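Aminotransferase (Neisseria meningitidis Z2491, PDB 3JTX) probably catalyses the pyridoxal-phosphate-dependent transfer of amino groups between amino acids and 2-oxo acids, as a class I/II aminotransferase. Local coordinates at residues Gln197-Glu208 and Arg232-Thr241. Numbering follows the deposited sequence.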
loop_
_atom_site.group_PDB
_atom_site.type_symbol
_atom_site.label_atom_id
_atom_site.label_comp_id
_atom_site.label_asym_id
_atom_site.label_seq_id
_atom_site.Cartn_x
_atom_site.Cartn_y
_atom_site.Cartn_z
ATOM N N GLN A 197 8.836 27.789 -7.951
ATOM C CA GLN A 197 7.582 27.185 -8.388
ATOM C C GLN A 197 6.802 28.107 -9.330
ATOM O O GLN A 197 6.266 27.652 -10.349
ATOM C CB GLN A 197 6.715 26.784 -7.189
ATOM C CG GLN A 197 5.467 25.992 -7.570
ATOM C CD GLN A 197 4.670 25.551 -6.358
ATOM O OE1 GLN A 197 4.278 26.387 -5.540
ATOM N NE2 GLN A 197 4.458 24.230 -6.212
ATOM N N ASP A 198 6.722 29.395 -9.004
ATOM C CA ASP A 198 6.008 30.334 -9.873
ATOM C C ASP A 198 6.672 30.428 -11.223
ATOM O O ASP A 198 6.008 30.609 -12.221
ATOM C CB ASP A 198 5.933 31.743 -9.253
ATOM C CG ASP A 198 4.966 31.806 -8.091
ATOM O OD1 ASP A 198 4.076 30.950 -8.017
ATOM O OD2 ASP A 198 5.097 32.700 -7.241
ATOM N N LYS A 199 7.989 30.305 -11.243
ATOM C CA LYS A 199 8.746 30.412 -12.487
ATOM C C LYS A 199 8.589 29.143 -13.345
ATOM O O LYS A 199 8.370 29.230 -14.554
ATOM C CB LYS A 199 10.217 30.658 -12.149
ATOM C CG LYS A 199 11.107 30.954 -13.336
ATOM C CD LYS A 199 12.353 31.723 -12.881
ATOM C CE LYS A 199 13.390 31.847 -13.978
ATOM N NZ LYS A 199 12.924 32.703 -15.102
ATOM N N TYR A 200 8.666 27.972 -12.711
ATOM C CA TYR A 200 8.795 26.697 -13.443
ATOM C C TYR A 200 7.616 25.733 -13.324
ATOM O O TYR A 200 7.521 24.805 -14.120
ATOM C CB TYR A 200 10.068 25.970 -13.012
ATOM C CG TYR A 200 11.325 26.702 -13.375
ATOM C CD1 TYR A 200 11.656 26.924 -14.708
ATOM C CD2 TYR A 200 12.190 27.163 -12.397
ATOM C CE1 TYR A 200 12.800 27.588 -15.053
ATOM C CE2 TYR A 200 13.360 27.830 -12.732
ATOM C CZ TYR A 200 13.654 28.042 -14.070
ATOM O OH TYR A 200 14.795 28.705 -14.440
ATOM N N GLY A 201 6.742 25.915 -12.336
ATOM C CA GLY A 201 5.478 25.170 -12.283
ATOM C C GLY A 201 5.469 23.744 -11.735
ATOM O O GLY A 201 4.472 23.028 -11.898
ATOM N N PHE A 202 6.546 23.322 -11.075
ATOM C CA PHE A 202 6.599 21.996 -10.451
ATOM C C PHE A 202 5.686 21.931 -9.209
ATOM O O PHE A 202 5.273 22.953 -8.679
ATOM C CB PHE A 202 8.028 21.631 -10.030
ATOM C CG PHE A 202 8.706 22.682 -9.189
ATOM C CD1 PHE A 202 8.437 22.789 -7.833
ATOM C CD2 PHE A 202 9.632 23.559 -9.756
ATOM C CE1 PHE A 202 9.069 23.764 -7.058
ATOM C CE2 PHE A 202 10.262 24.527 -8.993
ATOM C CZ PHE A 202 9.976 24.629 -7.637
ATOM N N ILE A 203 5.418 20.706 -8.762
ATOM C CA ILE A 203 4.678 20.427 -7.548
ATOM C C ILE A 203 5.687 20.362 -6.428
ATOM O O ILE A 203 6.800 19.892 -6.640
ATOM C CB ILE A 203 3.949 19.061 -7.673
ATOM C CG1 ILE A 203 2.832 19.174 -8.703
ATOM C CG2 ILE A 203 3.402 18.580 -6.334
ATOM C CD1 ILE A 203 2.372 17.822 -9.256
ATOM N N ILE A 204 5.325 20.853 -5.248
ATOM C CA ILE A 204 6.182 20.704 -4.056
ATOM C C ILE A 204 5.620 19.625 -3.141
ATOM O O ILE A 204 4.431 19.664 -2.792
ATOM C CB ILE A 204 6.288 22.034 -3.258
ATOM C CG1 ILE A 204 7.034 23.081 -4.091
ATOM C CG2 ILE A 204 7.006 21.803 -1.916
ATOM C CD1 ILE A 204 6.888 24.523 -3.553
ATOM N N ALA A 205 6.459 18.645 -2.794
ATOM C CA ALA A 205 6.110 17.596 -1.858
ATOM C C ALA A 205 7.002 17.767 -0.626
ATOM O O ALA A 205 8.240 17.645 -0.715
ATOM C CB ALA A 205 6.290 16.188 -2.510
ATOM N N SER A 206 6.377 18.081 0.508
ATOM C CA SER A 206 7.085 18.345 1.748
ATOM C C SER A 206 6.899 17.217 2.767
ATOM O O SER A 206 5.794 16.980 3.257
ATOM C CB SER A 206 6.635 19.679 2.337
ATOM O OG SER A 206 7.477 20.064 3.406
ATOM N N ASP A 207 8.004 16.540 3.074
ATOM C CA ASP A 207 8.050 15.416 4.005
ATOM C C ASP A 207 8.278 15.961 5.411
ATOM O O ASP A 207 9.387 16.387 5.761
ATOM C CB ASP A 207 9.155 14.455 3.579
ATOM C CG ASP A 207 9.259 13.209 4.453
ATOM O OD1 ASP A 207 8.666 13.153 5.555
ATOM O OD2 ASP A 207 9.979 12.284 4.010
ATOM N N GLU A 208 7.210 15.979 6.194
ATOM C CA GLU A 208 7.204 16.630 7.508
ATOM C C GLU A 208 7.042 15.678 8.698
ATOM O O GLU A 208 6.580 16.084 9.778
ATOM C CB GLU A 208 6.131 17.727 7.515
ATOM C CG GLU A 208 6.507 18.831 6.535
ATOM C CD GLU A 208 5.498 19.962 6.392
ATOM O OE1 GLU A 208 4.477 20.010 7.123
ATOM O OE2 GLU A 208 5.765 20.816 5.520
ATOM N N ARG A 232 0.117 32.970 0.170
ATOM C CA ARG A 232 0.139 32.122 -1.019
ATOM C C ARG A 232 -0.895 31.016 -0.881
ATOM O O ARG A 232 -1.103 30.516 0.215
ATOM C CB ARG A 232 1.540 31.504 -1.137
ATOM C CG ARG A 232 1.773 30.648 -2.365
ATOM C CD ARG A 232 3.209 30.111 -2.410
ATOM N NE ARG A 232 3.459 29.420 -3.673
ATOM C CZ ARG A 232 3.862 30.016 -4.795
ATOM N NH1 ARG A 232 4.105 31.331 -4.823
ATOM N NH2 ARG A 232 4.030 29.292 -5.897
ATOM N N SER A 233 -1.541 30.642 -1.982
ATOM C CA SER A 233 -2.497 29.537 -1.985
ATOM C C SER A 233 -1.773 28.190 -1.803
ATOM O O SER A 233 -0.549 28.120 -1.776
ATOM C CB SER A 233 -3.270 29.524 -3.311
ATOM O OG SER A 233 -2.498 28.934 -4.353
ATOM N N ARG A 234 -2.544 27.121 -1.715
ATOM C CA ARG A 234 -1.996 25.767 -1.638
ATOM C C ARG A 234 -1.873 25.085 -2.994
ATOM O O ARG A 234 -1.718 23.872 -3.044
ATOM C CB ARG A 234 -2.887 24.914 -0.755
ATOM C CG ARG A 234 -2.745 25.228 0.669
ATOM C CD ARG A 234 -3.857 24.592 1.478
ATOM N NE ARG A 234 -3.874 25.297 2.731
ATOM C CZ ARG A 234 -4.936 25.571 3.462
ATOM N NH1 ARG A 234 -6.162 25.155 3.134
ATOM N NH2 ARG A 234 -4.744 26.264 4.561
ATOM N N GLN A 235 -1.956 25.831 -4.094
ATOM C CA GLN A 235 -1.875 25.224 -5.423
ATOM C C GLN A 235 -0.512 24.549 -5.602
ATOM O O GLN A 235 0.536 25.161 -5.330
ATOM C CB GLN A 235 -2.089 26.270 -6.529
ATOM C CG GLN A 235 -2.260 25.660 -7.919
ATOM C CD GLN A 235 -2.475 26.693 -9.004
ATOM O OE1 GLN A 235 -3.539 26.758 -9.605
ATOM N NE2 GLN A 235 -1.465 27.499 -9.260
ATOM N N LYS A 236 -0.530 23.298 -6.065
ATOM C CA LYS A 236 0.673 22.507 -6.321
ATOM C C LYS A 236 1.552 22.276 -5.068
ATOM O O LYS A 236 2.767 22.088 -5.190
ATOM C CB LYS A 236 1.486 23.125 -7.457
ATOM C CG LYS A 236 0.777 23.093 -8.828
ATOM C CD LYS A 236 1.710 23.527 -9.951
ATOM C CE LYS A 236 1.028 23.351 -11.309
ATOM N NZ LYS A 236 1.840 23.930 -12.417
ATOM N N LEU A 237 0.933 22.316 -3.886
ATOM C CA LEU A 237 1.596 22.027 -2.602
ATOM C C LEU A 237 0.939 20.837 -1.943
ATOM O O LEU A 237 -0.279 20.784 -1.851
ATOM C CB LEU A 237 1.465 23.195 -1.621
ATOM C CG LEU A 237 1.978 24.572 -2.004
ATOM C CD1 LEU A 237 1.828 25.515 -0.794
ATOM C CD2 LEU A 237 3.439 24.491 -2.463
ATOM N N LEU A 238 1.747 19.890 -1.477
ATOM C CA LEU A 238 1.264 18.768 -0.698
ATOM C C LEU A 238 2.238 18.516 0.446
ATOM O O LEU A 238 3.439 18.424 0.224
ATOM C CB LEU A 238 1.170 17.515 -1.549
ATOM C CG LEU A 238 0.074 17.451 -2.622
ATOM C CD1 LEU A 238 0.314 16.193 -3.463
ATOM C CD2 LEU A 238 -1.353 17.464 -2.010
HETATM N N MSE A 239 1.714 18.421 1.666
HETATM C CA MSE A 239 2.501 17.963 2.794
HETATM C C MSE A 239 2.226 16.480 3.031
HETATM O O MSE A 239 1.099 16.014 2.879
HETATM C CB MSE A 239 2.150 18.768 4.047
HETATM C CG MSE A 239 0.795 18.437 4.598
HETATM SE SE MSE A 239 0.371 19.195 6.334
HETATM C CE MSE A 239 1.441 18.311 7.497
ATOM N N PHE A 240 3.268 15.744 3.405
ATOM C CA PHE A 240 3.177 14.332 3.721
ATOM C C PHE A 240 3.606 14.181 5.168
ATOM O O PHE A 240 4.688 14.660 5.565
ATOM C CB PHE A 240 4.125 13.529 2.816
ATOM C CG PHE A 240 3.715 13.499 1.404
ATOM C CD1 PHE A 240 3.948 14.589 0.567
ATOM C CD2 PHE A 240 3.078 12.377 0.882
ATOM C CE1 PHE A 240 3.565 14.569 -0.731
ATOM C CE2 PHE A 240 2.685 12.349 -0.447
ATOM C CZ PHE A 240 2.926 13.449 -1.260
ATOM N N THR A 241 2.756 13.573 5.989
ATOM C CA THR A 241 3.158 13.290 7.344
ATOM C C THR A 241 2.664 11.951 7.850
ATOM O O THR A 241 1.976 11.225 7.132
ATOM C CB THR A 241 2.832 14.440 8.301
ATOM O OG1 THR A 241 3.586 14.246 9.504
ATOM C CG2 THR A 241 1.316 14.537 8.612
HETATM O O HOH W 1 3.498 16.527 10.630
#
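Strands 203-207 and 237-241 are the parallel neighbours of a beta-alpha-beta unit in the large sheet of this fold type I, PLP-dependent aminotransferase. Their axes approach to 4.7 Å. Five backbone bonds set the parallel ladder, from Ile204 N to Lys236 O (2.8 Å) through to Glu208 N with Phe240 O. Ile204 and Leu237 point the same way on one face, CD1 to CD2 at 3.6 Å. On the other, Ala205 CB touches Phe240 CE1 at 3.6 Å.

Before the strands, side chains from the end of helix 187-200 hold the incoming chain. The Arg232 chain, extended from CG to NE with CG trans to the backbone N (chi1 -177°), carries its guanidinium to Asp198, where NH1 and NH2 grip end-on in a salt bridge. NH1 of Arg232 reaches Asp198 OD2 on the syn side, almost straight, at 3.0 Å, whereas NH2 meets OD1 from above the carboxylate plane at 2.7 Å. Arg232 NH2 also donates to a lone pair of Gln197 OE1 (2.9 Å), the amide and guanidinium lying nearly coplanar. Gln197 NE2 then bonds to Phe202 O and, weakly, to Lys236 O, so both ends of the amide are engaged and its flip state is defined. The Lys236 chain, extended beyond CG, reaches across to Gly201, just after the helix, and its NZ donates a hydrogen bond to Gly201 O at 2.8 Å.

At the C-terminal end, Ser206 OG donates to Glu208 OE2. Asp207 OD2 bonds Tyr133 and N1 of the pyridoxal-phosphate lysine at position 245, consistent with the cofactor-binding aspartate of this family. Phe107 of helix 100-111 covers Ile203 and Leu238, Phe194 of helix 187-200 packs on Ile204 and Leu237, and strands 169-175 and 255-259 flank the pair.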